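Local coordinates for protein DNA polymerase sliding clamp 2 (Sulfolobus tokodaii, PDB 3AIZ) that forms part of a ring that encircles DNA and tethers DNA polymerase and other proteins to it during replication, at residues 194-199 against 222-227; 126-131 against 241-246. All blocks are in the same frame, centred on the assembly; numbering follows the deposited sequence.

Interaction 1 of 2, residues 194-199 against 222-227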
loop_
_atom_site.group_PDB
_atom_site.type_symbol
_atom_site.label_atom_id
_atom_site.label_comp_id
_atom_site.label_asym_id
_atom_site.label_seq_id
_atom_site.Cartn_x
_atom_site.Cartn_y
_atom_site.Cartn_z
ATOM N N SER A 194 24.433 -23.890 44.048
ATOM C CA SER A 194 25.305 -25.043 43.849
ATOM C C SER A 194 25.313 -25.468 42.384
ATOM O O SER A 194 24.301 -25.350 41.697
ATOM C CB SER A 194 24.861 -26.213 44.732
ATOM O OG SER A 194 23.536 -26.615 44.426
ATOM N N PRO A 195 26.462 -25.963 41.904
ATOM C CA PRO A 195 26.583 -26.427 40.517
ATOM C C PRO A 195 25.423 -27.343 40.143
ATOM O O PRO A 195 25.170 -28.326 40.839
ATOM C CB PRO A 195 27.895 -27.212 40.531
ATOM C CG PRO A 195 28.700 -26.560 41.598
ATOM C CD PRO A 195 27.718 -26.135 42.657
ATOM N N SER A 196 24.726 -27.017 39.059
ATOM C CA SER A 196 23.549 -27.776 38.657
ATOM C C SER A 196 23.526 -28.039 37.157
ATOM O O SER A 196 24.174 -27.337 36.383
ATOM C CB SER A 196 22.274 -27.040 39.077
ATOM O OG SER A 196 22.276 -26.773 40.469
ATOM N N LYS A 197 22.769 -29.054 36.753
ATOM C CA LYS A 197 22.690 -29.442 35.351
ATOM C C LYS A 197 21.379 -30.154 35.037
ATOM O O LYS A 197 20.917 -30.991 35.810
ATOM C CB LYS A 197 23.878 -30.331 34.975
ATOM C CG LYS A 197 23.704 -31.081 33.667
ATOM C CD LYS A 197 25.048 -31.412 33.036
ATOM C CE LYS A 197 25.954 -32.161 34.003
ATOM N NZ LYS A 197 27.313 -32.377 33.427
ATOM N N ALA A 198 20.784 -29.814 33.898
ATOM C CA ALA A 198 19.537 -30.434 33.471
ATOM C C ALA A 198 19.411 -30.415 31.954
ATOM O O ALA A 198 20.094 -29.651 31.273
ATOM C CB ALA A 198 18.351 -29.731 34.109
ATOM N N VAL A 199 18.532 -31.261 31.429
ATOM C CA VAL A 199 18.290 -31.327 29.994
ATOM C C VAL A 199 16.822 -31.036 29.701
ATOM O O VAL A 199 15.939 -31.479 30.434
ATOM C CB VAL A 199 18.652 -32.713 29.431
ATOM C CG1 VAL A 199 18.437 -32.751 27.927
ATOM C CG2 VAL A 199 20.087 -33.061 29.777
ATOM N N PHE A 222 16.296 -23.249 37.727
ATOM C CA PHE A 222 16.348 -24.692 37.532
ATOM C C PHE A 222 17.307 -25.333 38.527
ATOM O O PHE A 222 17.924 -24.645 39.339
ATOM C CB PHE A 222 16.763 -25.035 36.098
ATOM C CG PHE A 222 18.211 -24.764 35.800
ATOM C CD1 PHE A 222 19.132 -25.800 35.781
ATOM C CD2 PHE A 222 18.652 -23.479 35.535
ATOM C CE1 PHE A 222 20.465 -25.556 35.505
ATOM C CE2 PHE A 222 19.984 -23.229 35.258
ATOM C CZ PHE A 222 20.892 -24.269 35.245
ATOM N N GLY A 223 17.422 -26.654 38.462
ATOM C CA GLY A 223 18.317 -27.390 39.333
ATOM C C GLY A 223 18.649 -28.742 38.737
ATOM O O GLY A 223 18.300 -29.017 37.591
ATOM N N ASN A 224 19.321 -29.588 39.510
ATOM C CA ASN A 224 19.707 -30.907 39.020
ATOM C C ASN A 224 18.516 -31.774 38.638
ATOM O O ASN A 224 17.804 -32.284 39.502
ATOM C CB ASN A 224 20.583 -31.637 40.038
ATOM C CG ASN A 224 22.056 -31.336 39.859
ATOM O OD1 ASN A 224 22.496 -30.202 40.043
ATOM N ND2 ASN A 224 22.828 -32.354 39.495
ATOM N N ASN A 225 18.307 -31.933 37.335
ATOM C CA ASN A 225 17.250 -32.795 36.821
ATOM C C ASN A 225 15.870 -32.472 37.392
ATOM O O ASN A 225 15.058 -33.367 37.618
ATOM C CB ASN A 225 17.601 -34.264 37.066
ATOM C CG ASN A 225 18.884 -34.681 36.370
ATOM O OD1 ASN A 225 19.324 -34.039 35.414
ATOM N ND2 ASN A 225 19.490 -35.763 36.844
ATOM N N ILE A 226 15.616 -31.188 37.628
ATOM C CA ILE A 226 14.305 -30.731 38.075
ATOM C C ILE A 226 13.736 -29.736 37.065
ATOM O O ILE A 226 14.485 -29.138 36.293
ATOM C CB ILE A 226 14.375 -30.070 39.464
ATOM C CG1 ILE A 226 15.087 -28.719 39.381
ATOM C CG2 ILE A 226 15.064 -30.989 40.463
ATOM C CD1 ILE A 226 15.116 -27.966 40.692
ATOM N N PRO A 227 12.406 -29.558 37.064
ATOM C CA PRO A 227 11.747 -28.645 36.123
ATOM C C PRO A 227 12.346 -27.242 36.140
ATOM O O PRO A 227 12.799 -26.775 37.185
ATOM C CB PRO A 227 10.305 -28.607 36.631
ATOM C CG PRO A 227 10.116 -29.920 37.291
ATOM C CD PRO A 227 11.434 -30.251 37.928
HETATM O O HOH W 1 17.419 -33.310 33.100
#

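Interaction 2 of 2, residues 126-131 against 241-246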
loop_
_atom_site.group_PDB
_atom_site.type_symbol
_atom_site.label_atom_id
_atom_site.label_comp_id
_atom_site.label_asym_id
_atom_site.label_seq_id
_atom_site.Cartn_x
_atom_site.Cartn_y
_atom_site.Cartn_z
ATOM N N THR A 126 -1.384 -25.527 40.675
ATOM C CA THR A 126 -0.460 -26.515 41.221
ATOM C C THR A 126 0.926 -26.427 40.584
ATOM O O THR A 126 1.286 -27.254 39.746
ATOM C CB THR A 126 -1.003 -27.947 41.043
ATOM O OG1 THR A 126 -2.389 -27.982 41.401
ATOM C CG2 THR A 126 -0.227 -28.927 41.915
ATOM N N GLU A 127 1.698 -25.423 40.987
ATOM C CA GLU A 127 3.072 -25.279 40.517
ATOM C C GLU A 127 3.964 -26.330 41.170
ATOM O O GLU A 127 3.767 -26.678 42.333
ATOM C CB GLU A 127 3.613 -23.882 40.837
ATOM C CG GLU A 127 2.816 -22.731 40.245
ATOM C CD GLU A 127 3.485 -21.384 40.472
ATOM O OE1 GLU A 127 4.732 -21.322 40.414
ATOM O OE2 GLU A 127 2.767 -20.387 40.703
ATOM N N PRO A 128 4.950 -26.841 40.419
ATOM C CA PRO A 128 5.922 -27.786 40.979
ATOM C C PRO A 128 6.627 -27.194 42.195
ATOM O O PRO A 128 7.025 -26.028 42.167
ATOM C CB PRO A 128 6.920 -27.978 39.833
ATOM C CG PRO A 128 6.138 -27.688 38.602
ATOM C CD PRO A 128 5.175 -26.600 38.983
ATOM N N LYS A 129 6.770 -27.988 43.250
ATOM C CA LYS A 129 7.432 -27.527 44.466
ATOM C C LYS A 129 8.834 -28.111 44.578
ATOM O O LYS A 129 9.011 -29.250 45.009
ATOM C CB LYS A 129 6.607 -27.886 45.704
ATOM C CG LYS A 129 5.270 -27.163 45.794
ATOM C CD LYS A 129 4.541 -27.504 47.084
ATOM C CE LYS A 129 3.223 -26.754 47.191
ATOM N NZ LYS A 129 2.532 -27.026 48.482
ATOM N N VAL A 130 9.828 -27.321 44.186
ATOM C CA VAL A 130 11.214 -27.769 44.208
ATOM C C VAL A 130 12.149 -26.632 44.592
ATOM O O VAL A 130 11.742 -25.472 44.652
ATOM C CB VAL A 130 11.648 -28.310 42.836
ATOM C CG1 VAL A 130 10.848 -29.552 42.473
ATOM C CG2 VAL A 130 11.486 -27.237 41.775
ATOM N N ASN A 131 13.405 -26.972 44.850
ATOM C CA ASN A 131 14.414 -25.971 45.161
ATOM C C ASN A 131 15.222 -25.598 43.925
ATOM O O ASN A 131 16.010 -26.398 43.419
ATOM C CB ASN A 131 15.349 -26.467 46.264
ATOM C CG ASN A 131 16.479 -25.493 46.550
ATOM O OD1 ASN A 131 16.273 -24.279 46.588
ATOM N ND2 ASN A 131 17.680 -26.023 46.754
ATOM N N ILE A 241 4.274 -17.340 33.621
ATOM C CA ILE A 241 5.100 -18.312 34.322
ATOM C C ILE A 241 5.074 -19.650 33.601
ATOM O O ILE A 241 4.007 -20.207 33.346
ATOM C CB ILE A 241 4.632 -18.509 35.776
ATOM C CG1 ILE A 241 4.619 -17.170 36.517
ATOM C CG2 ILE A 241 5.522 -19.515 36.490
ATOM C CD1 ILE A 241 4.139 -17.268 37.943
ATOM N N PHE A 242 6.254 -20.161 33.272
ATOM C CA PHE A 242 6.360 -21.429 32.565
ATOM C C PHE A 242 7.071 -22.475 33.407
ATOM O O PHE A 242 7.958 -22.156 34.196
ATOM C CB PHE A 242 7.098 -21.244 31.238
ATOM C CG PHE A 242 6.395 -20.335 30.274
ATOM C CD1 PHE A 242 6.705 -18.988 30.221
ATOM C CD2 PHE A 242 5.425 -20.831 29.418
ATOM C CE1 PHE A 242 6.061 -18.149 29.334
ATOM C CE2 PHE A 242 4.777 -19.997 28.529
ATOM C CZ PHE A 242 5.096 -18.654 28.488
ATOM N N TRP A 243 6.669 -23.728 33.235
ATOM C CA TRP A 243 7.348 -24.847 33.870
ATOM C C TRP A 243 7.651 -25.914 32.828
ATOM O O TRP A 243 6.744 -26.437 32.182
ATOM C CB TRP A 243 6.502 -25.434 35.001
ATOM C CG TRP A 243 6.516 -24.614 36.255
ATOM C CD1 TRP A 243 5.572 -23.717 36.660
ATOM C CD2 TRP A 243 7.525 -24.620 37.272
ATOM N NE1 TRP A 243 5.930 -23.164 37.866
ATOM C CE2 TRP A 243 7.124 -23.702 38.263
ATOM C CE3 TRP A 243 8.728 -25.313 37.441
ATOM C CZ2 TRP A 243 7.884 -23.459 39.405
ATOM C CZ3 TRP A 243 9.480 -25.071 38.576
ATOM C CH2 TRP A 243 9.055 -24.151 39.542
ATOM N N ILE A 244 8.933 -26.223 32.662
ATOM C CA ILE A 244 9.360 -27.211 31.680
ATOM C C ILE A 244 9.840 -28.484 32.364
ATOM O O ILE A 244 10.722 -28.442 33.221
ATOM C CB ILE A 244 10.491 -26.672 30.775
ATOM C CG1 ILE A 244 10.013 -25.470 29.957
ATOM C CG2 ILE A 244 10.991 -27.762 29.845
ATOM C CD1 ILE A 244 9.890 -24.192 30.752
ATOM N N ALA A 245 9.252 -29.613 31.989
ATOM C CA ALA A 245 9.688 -30.899 32.512
ATOM C C ALA A 245 11.022 -31.275 31.884
ATOM O O ALA A 245 11.159 -31.272 30.659
ATOM C CB ALA A 245 8.647 -31.969 32.234
ATOM N N PRO A 246 12.017 -31.593 32.722
ATOM C CA PRO A 246 13.342 -31.978 32.228
ATOM C C PRO A 246 13.312 -33.374 31.626
ATOM O O PRO A 246 12.419 -34.157 31.944
ATOM C CB PRO A 246 14.191 -31.981 33.500
ATOM C CG PRO A 246 13.228 -32.303 34.580
ATOM C CD PRO A 246 11.949 -31.617 34.193
#

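Interaction 1 of 2, residues 194-199 against 222-227
The carbonyl oxygen Lys197 O takes one hydrogen bond and one weaker CA-H...O contact from the tight turn that joins strands 218-223 and 226-233 in the C-terminal domain of this PCNA fold. Asn225 N gives it a hydrogen bond of 3.2 Å, with 151° at the hydrogen and the donor tilted out of the carbonyl plane. Asn224 CA makes the CA-H...O contact to Lys197 O at 3.4 Å, so two consecutive residues of the turn address one acceptor. The turn, type II from Gly223 to Ile226, places Asn225 at its third position with positive phi (54°) and is closed by a weak bond from Ile226 N to Gly223 O.

The turn and strand 196-199 meet across Ser196 and Ala198, whose CB bonds point toward the turn. Ala198 CB lies 3.6 Å from Gly223 O and obliquely near the Phe222 ring, whereas Ser196 O comes to the ring's edge near its plane. Ser196 CB packs on Gly223 CA, and its hydroxyl is tied within its own segment, OG donating to Ser194 O at 2.8 Å. Strand 196-201 also pairs by backbone bonds with strand 156-161, and Phe222 touches Ile159 there.

Farther along, one water bridges the segments, accepting from Val199 N at 2.9 Å and donating to Asn225 OD1 at 3.1 Å.

Interaction 2 of 2, residues 126-131 against 241-246
Part of the interdomain connector of the PCNA fold, the loop between strands 109-120 and 134-138, passes over Trp243 near the end of strand 239-244, with Pro128 and Glu127 meeting the indole. In PCNA proteins the connector and the C-terminal segment border the pocket that receives PIP-box peptides of partner proteins, and this contact is consistent with a place beside that pocket.

Pro128 supplies the main packing. Its CD stands over one face of the indole in a CH-pi contact, 3.4 Å from the centroid of the five-membered ring and only 6° off the normal. The proline ring continues across the indole toward its benzo half, where Pro128 CG lies 3.7 Å from Trp243 CE3. Val130 extends the apolar cover, with CG2 approaching CZ3 of Trp243 obliquely at 4.4 Å.

Glu127 meets the same ring from the edge. Its CG sits beside the backbone N and the chain then extends past the nitrogen end of the indole, crossing Trp243 at about a right angle. OE1 comes into the ring plane and accepts a weak hydrogen bond from Trp243 NE1, 3.4 Å long with 153° at the hydrogen. The carboxylate itself is turned 54° against the indole. Its other oxygen, OE2, forms a salt bridge with Lys51 of strand 46-53, so one carboxylate joins the indole to the neighbouring strand and probably keeps its negative charge there.

Trp243 also pairs through its backbone with Met47, and its side chain touches Pro227 and Lys229 of strand 226-233. On the strand's other contact with the glutamate, Ile241 CD1 stands 4.4 Å from Glu127 OE2.

The centres of the two contacts are about 12 Å apart. Both segments of interaction 1 fall between those of interaction 2 in sequence: the order is 126-131, 194-199, 222-227, 241-246. They share a pair of neighbouring strands, since strand 226-233, leaving the turn of interaction 1, lies beside strand 239-244, which carries Trp243. Packing also joins them directly, with Ile226 against Val130 and Asn131, and Pro227 against Ile244 and Pro246. The turn, the connector and strand 239-244 are thus packed together, and the connector and C-terminal strand probably border the region where PCNA proteins receive their partners.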